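Side-chain contacts in phosphoacetylglucosamine mutase (Aspergillus lentulus, PDB 5O9X), which interconverts the 6-phosphate and 1-phosphate of N-acetylglucosamine, probably by way of a sugar bisphosphate intermediate: residues A[187-190]-A[191-195]; A[388-391]-A[392-395]; A[485-488]-A[489-493]. The protein carries 1 engineered substitution. One frame throughout, in Å; residues are numbered along the deposited sequence.

How the contacts relate
Following the chain from the N terminus, the three contacts come in series; none nests in or crosses another, and each joins adjoining segments, so none closes a long loop; each closes only the first turn or so of a helix. Contact 1 forms the first turns of helix 188-202, in the second domain, beside helices 164-176 and 221-231. Contact 2 carries strand 385-389, at the edge of the third domain's sheet, into helix 391-399, near helix 405-420; the centres of contacts 1 and 2 are about 23 Å apart. Contact 3 opens helix 486-495 of the C-terminal domain, packed against strand 479-482 and helix 522-539; the centres of contacts 1 and 3 lie about 50 Å apart, across the middle of the molecule.

Contact 1: A[187-190]-A[191-195]; sequences TEQG and YYEKL
Tyr-192 OH gives its hydrogen to Glu-188 OE2 at 2.8 Å, one turn back along the helix. The two side chains run side by side, carboxylate and ring planes 79° apart; OE2 is met on its anti side. The same OE2 makes a salt bridge with Lys-224 NZ of helix 221-231 and bonds a glycerol, probably from the crystallisation liquor, while Tyr-192 OH also bonds Gln-166 NE2 of helix 164-176. Tyrosine suits this place because its ring packs on helix 221-231 while its hydroxyl still reaches Glu-188 and Gln-166. Gln-189 NE2, an uncharged donor, bonds Glu-193 OE2 at 3.0 Å. This acceptor lies in the amide plane, yet NE2 approaches from above the carboxylate. Glu-193 reaches back with CG beside its own backbone N (chi1 -75°).

All this occupies the first turns of helix 188-202. Thr-187 is the N-cap: its OG1 accepts from Gly-190 N at 2.9 Å, satisfying an amide with no earlier helix carbonyl to use, while Thr-187 O accepts from Tyr-191 N. Glu-188 O takes Tyr-192 N and sits 3.2 Å above the Tyr-192 ring plane, toward the rim. Tyr-191 OH is hydrogen-bonded to Asp-427 OD2, and Lys-194 NZ to Tyr-183 O.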
loop_
_atom_site.group_PDB
_atom_site.type_symbol
_atom_site.label_atom_id
_atom_site.label_comp_id
_atom_site.label_asym_id
_atom_site.label_seq_id
_atom_site.Cartn_x
_atom_site.Cartn_y
_atom_site.Cartn_z
ATOM N N THR A 187 7.006 -13.087 14.300
ATOM C CA THR A 187 6.111 -14.160 13.958
ATOM C C THR A 187 4.731 -13.566 13.784
ATOM O O THR A 187 4.405 -12.425 14.237
ATOM C CB THR A 187 5.986 -15.194 15.093
ATOM O OG1 THR A 187 5.412 -14.487 16.199
ATOM C CG2 THR A 187 7.402 -15.790 15.519
ATOM N N GLU A 188 3.895 -14.363 13.163
ATOM C CA GLU A 188 2.515 -13.983 12.962
ATOM C C GLU A 188 1.810 -13.756 14.290
ATOM O O GLU A 188 1.052 -12.791 14.421
ATOM C CB GLU A 188 1.861 -15.107 12.145
ATOM C CG GLU A 188 0.706 -14.635 11.368
ATOM C CD GLU A 188 0.116 -15.713 10.483
ATOM O OE1 GLU A 188 0.901 -16.375 9.752
ATOM O OE2 GLU A 188 -1.116 -15.890 10.603
ATOM N N GLN A 189 2.038 -14.653 15.289
ATOM C CA GLN A 189 1.495 -14.368 16.666
ATOM C C GLN A 189 1.982 -13.018 17.208
ATOM O O GLN A 189 1.223 -12.317 17.855
ATOM C CB GLN A 189 1.979 -15.456 17.637
ATOM C CG GLN A 189 1.382 -15.357 19.044
ATOM C CD GLN A 189 1.718 -16.595 19.920
ATOM O OE1 GLN A 189 1.837 -17.692 19.432
ATOM N NE2 GLN A 189 1.850 -16.390 21.208
ATOM N N GLY A 190 3.285 -12.675 17.014
ATOM C CA GLY A 190 3.820 -11.448 17.544
ATOM C C GLY A 190 3.121 -10.228 16.903
ATOM O O GLY A 190 2.791 -9.229 17.571
ATOM N N TYR A 191 2.875 -10.336 15.612
ATOM C CA TYR A 191 2.084 -9.271 14.876
ATOM C C TYR A 191 0.697 -9.045 15.512
ATOM O O TYR A 191 0.348 -7.900 15.838
ATOM C CB TYR A 191 1.963 -9.684 13.407
ATOM C CG TYR A 191 1.028 -8.837 12.567
ATOM C CD1 TYR A 191 1.518 -7.705 11.940
ATOM C CD2 TYR A 191 -0.356 -9.171 12.427
ATOM C CE1 TYR A 191 0.681 -6.913 11.154
ATOM C CE2 TYR A 191 -1.225 -8.338 11.690
ATOM C CZ TYR A 191 -0.703 -7.238 11.064
ATOM O OH TYR A 191 -1.494 -6.412 10.313
ATOM N N TYR A 192 -0.054 -10.131 15.790
ATOM C CA TYR A 192 -1.409 -9.973 16.383
ATOM C C TYR A 192 -1.334 -9.378 17.792
ATOM O O TYR A 192 -2.164 -8.497 18.153
ATOM C CB TYR A 192 -2.178 -11.294 16.482
ATOM C CG TYR A 192 -2.379 -11.960 15.123
ATOM C CD1 TYR A 192 -2.841 -11.206 14.019
ATOM C CD2 TYR A 192 -2.060 -13.313 14.934
ATOM C CE1 TYR A 192 -2.977 -11.820 12.705
ATOM C CE2 TYR A 192 -2.182 -13.938 13.673
ATOM C CZ TYR A 192 -2.630 -13.194 12.585
ATOM O OH TYR A 192 -2.750 -13.802 11.369
ATOM N N GLU A 193 -0.335 -9.843 18.558
ATOM C CA GLU A 193 -0.130 -9.384 19.951
ATOM C C GLU A 193 0.157 -7.874 19.988
ATOM O O GLU A 193 -0.379 -7.117 20.843
ATOM C CB GLU A 193 1.048 -10.177 20.552
ATOM C CG GLU A 193 0.591 -11.575 20.873
ATOM C CD GLU A 193 1.700 -12.470 21.431
ATOM O OE1 GLU A 193 2.894 -12.123 21.269
ATOM O OE2 GLU A 193 1.345 -13.510 22.048
ATOM N N LYS A 194 1.012 -7.427 19.076
ATOM C CA LYS A 194 1.368 -5.990 19.028
ATOM C C LYS A 194 0.181 -5.125 18.652
ATOM O O LYS A 194 -0.085 -4.092 19.317
ATOM C CB LYS A 194 2.500 -5.743 18.037
ATOM C CG LYS A 194 3.109 -4.323 18.127
ATOM C CD LYS A 194 4.038 -4.156 16.910
ATOM C CE LYS A 194 4.651 -2.751 16.814
ATOM N NZ LYS A 194 5.561 -2.538 17.950
ATOM N N LEU A 195 -0.516 -5.505 17.572
ATOM C CA LEU A 195 -1.731 -4.766 17.180
ATOM C C LEU A 195 -2.748 -4.767 18.309
ATOM O O LEU A 195 -3.289 -3.671 18.714
ATOM C CB LEU A 195 -2.331 -5.321 15.880
ATOM C CG LEU A 195 -1.842 -4.693 14.577
ATOM C CD1 LEU A 195 -0.429 -5.145 14.338
ATOM C CD2 LEU A 195 -2.756 -5.276 13.470
#

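Contact 2: A[388-391]-A[392-395]; sequences TFSE and NALK
A serine N-cap joins the two segments here, at the point where edge strand 385-389 of the third domain's sheet gives way to helix 391-399. Ser-390 OG accepts from Ala-393 N at 3.0 Å, with an angle of 152° at the hydrogen. A chi1 of 73° sets OG between the backbone N and the carbonyl carbon, facing the Ala-393 amide, which has no earlier helix carbonyl to bond. The short serine side chain can reach that amide, and the small Ala-393 can bring its CB to 3.4 Å from the same OG. Ser-390 O accepts from Leu-394 N at 2.9 Å, so one residue holds two successive helix amides, and Lys-395 N bonds Glu-391 O.

A hydrophobic staple lies beside the cap, between Phe-389, just before the N-cap, and Leu-394. Leu-394 CD2 comes to 3.6 Å from Phe-389 CB, obliquely to the ring. Both side chains touch Thr-418 of helix 405-420; large apolar residues suit these places because Phe-389 is buried against Leu-417 and Val-375, and Leu-394 packs on it. Exposed Glu-391 puts its negative charge at the amino end of the helix, where it would be expected to interact favourably with the helix dipole, complementing the neutral serine cap.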
loop_
_atom_site.group_PDB
_atom_site.type_symbol
_atom_site.label_atom_id
_atom_site.label_comp_id
_atom_site.label_asym_id
_atom_site.label_seq_id
_atom_site.Cartn_x
_atom_site.Cartn_y
_atom_site.Cartn_z
ATOM N N THR A 388 3.492 8.505 9.479
ATOM C CA THR A 388 4.879 8.345 9.927
ATOM C C THR A 388 5.181 9.450 10.989
ATOM O O THR A 388 4.703 10.564 10.896
ATOM C CB THR A 388 5.812 8.326 8.706
ATOM O OG1 THR A 388 7.121 8.131 9.172
ATOM C CG2 THR A 388 5.783 9.618 8.014
ATOM N N PHE A 389 5.903 9.080 12.036
ATOM C CA PHE A 389 6.296 10.030 13.114
ATOM C C PHE A 389 7.801 10.115 13.069
ATOM O O PHE A 389 8.473 9.085 13.116
ATOM C CB PHE A 389 5.857 9.492 14.463
ATOM C CG PHE A 389 4.362 9.446 14.622
ATOM C CD1 PHE A 389 3.672 10.556 15.155
ATOM C CD2 PHE A 389 3.649 8.310 14.212
ATOM C CE1 PHE A 389 2.285 10.525 15.308
ATOM C CE2 PHE A 389 2.253 8.278 14.323
ATOM C CZ PHE A 389 1.586 9.381 14.889
ATOM N N SER A 390 8.296 11.314 12.907
ATOM C CA SER A 390 9.777 11.541 12.897
ATOM C C SER A 390 10.458 11.191 14.232
ATOM O O SER A 390 9.785 11.054 15.280
ATOM C CB SER A 390 10.099 12.984 12.605
ATOM O OG SER A 390 9.811 13.861 13.711
ATOM N N GLU A 391 11.787 11.047 14.206
ATOM C CA GLU A 391 12.530 10.877 15.460
ATOM C C GLU A 391 12.208 11.929 16.580
ATOM O O GLU A 391 11.882 11.553 17.716
ATOM C CB GLU A 391 14.026 10.702 15.174
ATOM C CG GLU A 391 14.394 9.329 14.605
ATOM C CD GLU A 391 13.664 8.144 15.277
ATOM O OE1 GLU A 391 13.814 7.959 16.509
ATOM O OE2 GLU A 391 12.922 7.392 14.581
ATOM N N ASN A 392 12.232 13.201 16.210
ATOM C CA ASN A 392 11.905 14.299 17.078
ATOM C C ASN A 392 10.476 14.247 17.578
ATOM O O ASN A 392 10.215 14.568 18.732
ATOM C CB ASN A 392 12.222 15.618 16.393
ATOM C CG ASN A 392 13.741 15.889 16.351
ATOM O OD1 ASN A 392 14.540 15.189 17.005
ATOM N ND2 ASN A 392 14.142 16.899 15.591
ATOM N N ALA A 393 9.541 13.821 16.725
ATOM C CA ALA A 393 8.125 13.727 17.142
ATOM C C ALA A 393 7.967 12.627 18.182
ATOM O O ALA A 393 7.255 12.792 19.259
ATOM C CB ALA A 393 7.221 13.508 15.883
ATOM N N LEU A 394 8.638 11.507 17.937
ATOM C CA LEU A 394 8.491 10.379 18.863
ATOM C C LEU A 394 9.056 10.720 20.234
ATOM O O LEU A 394 8.487 10.296 21.257
ATOM C CB LEU A 394 9.128 9.109 18.337
ATOM C CG LEU A 394 8.446 8.468 17.140
ATOM C CD1 LEU A 394 9.326 7.324 16.597
ATOM C CD2 LEU A 394 7.035 7.967 17.540
ATOM N N LYS A 395 10.175 11.461 20.224
ATOM C CA LYS A 395 10.857 11.909 21.461
ATOM C C LYS A 395 9.934 12.860 22.234
ATOM O O LYS A 395 9.715 12.635 23.393
ATOM C CB LYS A 395 12.240 12.563 21.169
ATOM C CG LYS A 395 13.439 11.640 21.367
ATOM C CD LYS A 395 14.807 12.376 21.310
ATOM C CE LYS A 395 14.948 13.525 22.332
ATOM N NZ LYS A 395 16.331 14.074 22.520
#

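Contact 3: A[485-488]-A[489-493]; sequences GLQA and KIDSL
Gln-487 and Asp-491, one helical turn apart, are joined by a direct bond: Gln-487 NE2 donates to Asp-491 OD1 at 2.8 Å, with an angle of 164° at the hydrogen. The two side chains cross at about a right angle. Gln-487 is bent at chi2 (60°), which turns its amide forward along the helix, toward Asp-491; OD1 lies in the amide plane, but NE2 comes from above the carboxylate. The other end of the amide, OE1, accepts from Leu-480 N, so glutamine suits this place by donating within the helix and accepting from strand 479-482. The backbone bond between the same residues, Asp-491 N to Gln-487 O, is short at 2.7 Å.

Next to this pair is the packed side. Leu-486 and Ile-490 cross with Leu-486 CG 4.2 Å from Ile-490 CD1, and Ile-490 CG1 lies 3.5 Å from Leu-486 O. Both side chains rest on Leu-480, and Leu-486 also reaches Ala-535 of helix 522-539. The amphipathic helix 486-495 thus turns its hydrophobic face to a strand and a helix of the C-terminal domain.

The other side is looser. Gly-485, the N-cap, has a positive phi of 91°, a backbone shape that glycine takes easily because no CB is there to meet the carbonyl O before it; it offers no side chain to cap with, and the bond from Lys-489 N to Gly-485 O is weak at 3.5 Å. Lys-489, extended beyond CG, keeps its aliphatic base near that carbonyl while its ammonium end extends away from the backbone. Ala-488 and Ser-492, both small and exposed, are linked by the ordinary helical bond from Ser-492 N to Ala-488 O.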
loop_
_atom_site.group_PDB
_atom_site.type_symbol
_atom_site.label_atom_id
_atom_site.label_comp_id
_atom_site.label_asym_id
_atom_site.label_seq_id
_atom_site.Cartn_x
_atom_site.Cartn_y
_atom_site.Cartn_z
ATOM N N GLY A 485 0.877 16.862 -27.976
ATOM C CA GLY A 485 -0.438 17.438 -28.310
ATOM C C GLY A 485 -1.565 16.935 -27.394
ATOM O O GLY A 485 -2.577 17.525 -27.359
ATOM N N LEU A 486 -1.390 15.817 -26.674
ATOM C CA LEU A 486 -2.506 15.229 -25.904
ATOM C C LEU A 486 -2.788 16.053 -24.650
ATOM O O LEU A 486 -3.954 16.264 -24.330
ATOM C CB LEU A 486 -2.218 13.749 -25.487
ATOM C CG LEU A 486 -3.349 13.061 -24.654
ATOM C CD1 LEU A 486 -4.680 13.136 -25.388
ATOM C CD2 LEU A 486 -2.974 11.623 -24.384
ATOM N N GLN A 487 -1.747 16.444 -23.903
ATOM C CA GLN A 487 -1.998 17.366 -22.735
ATOM C C GLN A 487 -2.789 18.661 -23.095
ATOM O O GLN A 487 -3.709 19.108 -22.354
ATOM C CB GLN A 487 -0.697 17.720 -21.982
ATOM C CG GLN A 487 -1.014 18.478 -20.631
ATOM C CD GLN A 487 -1.861 17.603 -19.766
ATOM O OE1 GLN A 487 -1.576 16.384 -19.710
ATOM N NE2 GLN A 487 -2.888 18.180 -19.037
ATOM N N ALA A 488 -2.450 19.249 -24.224
ATOM C CA ALA A 488 -3.207 20.379 -24.786
ATOM C C ALA A 488 -4.708 20.065 -24.849
ATOM O O ALA A 488 -5.550 20.886 -24.434
ATOM C CB ALA A 488 -2.664 20.774 -26.207
ATOM N N LYS A 489 -5.043 18.885 -25.362
ATOM C CA LYS A 489 -6.476 18.469 -25.460
ATOM C C LYS A 489 -7.083 18.352 -24.072
ATOM O O LYS A 489 -8.180 18.781 -23.858
ATOM C CB LYS A 489 -6.571 17.119 -26.189
ATOM C CG LYS A 489 -6.079 17.215 -27.630
ATOM C CD LYS A 489 -6.306 15.842 -28.312
ATOM C CE LYS A 489 -5.778 15.904 -29.778
ATOM N NZ LYS A 489 -6.268 14.637 -30.476
ATOM N N ILE A 490 -6.351 17.709 -23.144
ATOM C CA ILE A 490 -6.854 17.495 -21.783
ATOM C C ILE A 490 -7.054 18.835 -21.102
ATOM O O ILE A 490 -8.069 19.003 -20.460
ATOM C CB ILE A 490 -5.919 16.566 -20.944
ATOM C CG1 ILE A 490 -5.812 15.155 -21.605
ATOM C CG2 ILE A 490 -6.420 16.452 -19.480
ATOM C CD1 ILE A 490 -4.828 14.166 -20.931
ATOM N N ASP A 491 -6.092 19.767 -21.215
ATOM C CA ASP A 491 -6.268 21.115 -20.620
ATOM C C ASP A 491 -7.508 21.809 -21.181
ATOM O O ASP A 491 -8.285 22.453 -20.417
ATOM C CB ASP A 491 -5.052 22.052 -20.907
ATOM C CG ASP A 491 -3.785 21.616 -20.138
ATOM O OD1 ASP A 491 -3.880 20.792 -19.205
ATOM O OD2 ASP A 491 -2.686 22.045 -20.480
ATOM N N SER A 492 -7.660 21.716 -22.512
ATOM C CA SER A 492 -8.823 22.358 -23.154
ATOM C C SER A 492 -10.167 21.705 -22.633
ATOM O O SER A 492 -11.106 22.421 -22.225
ATOM C CB SER A 492 -8.689 22.311 -24.698
ATOM O OG SER A 492 -9.906 22.819 -25.216
ATOM N N LEU A 493 -10.237 20.374 -22.572
ATOM C CA LEU A 493 -11.455 19.678 -22.117
ATOM C C LEU A 493 -11.769 20.047 -20.651
ATOM O O LEU A 493 -12.932 20.372 -20.316
ATOM C CB LEU A 493 -11.276 18.143 -22.224
ATOM C CG LEU A 493 -11.358 17.614 -23.684
ATOM C CD1 LEU A 493 -11.032 16.167 -23.677
ATOM C CD2 LEU A 493 -12.814 17.741 -24.154
#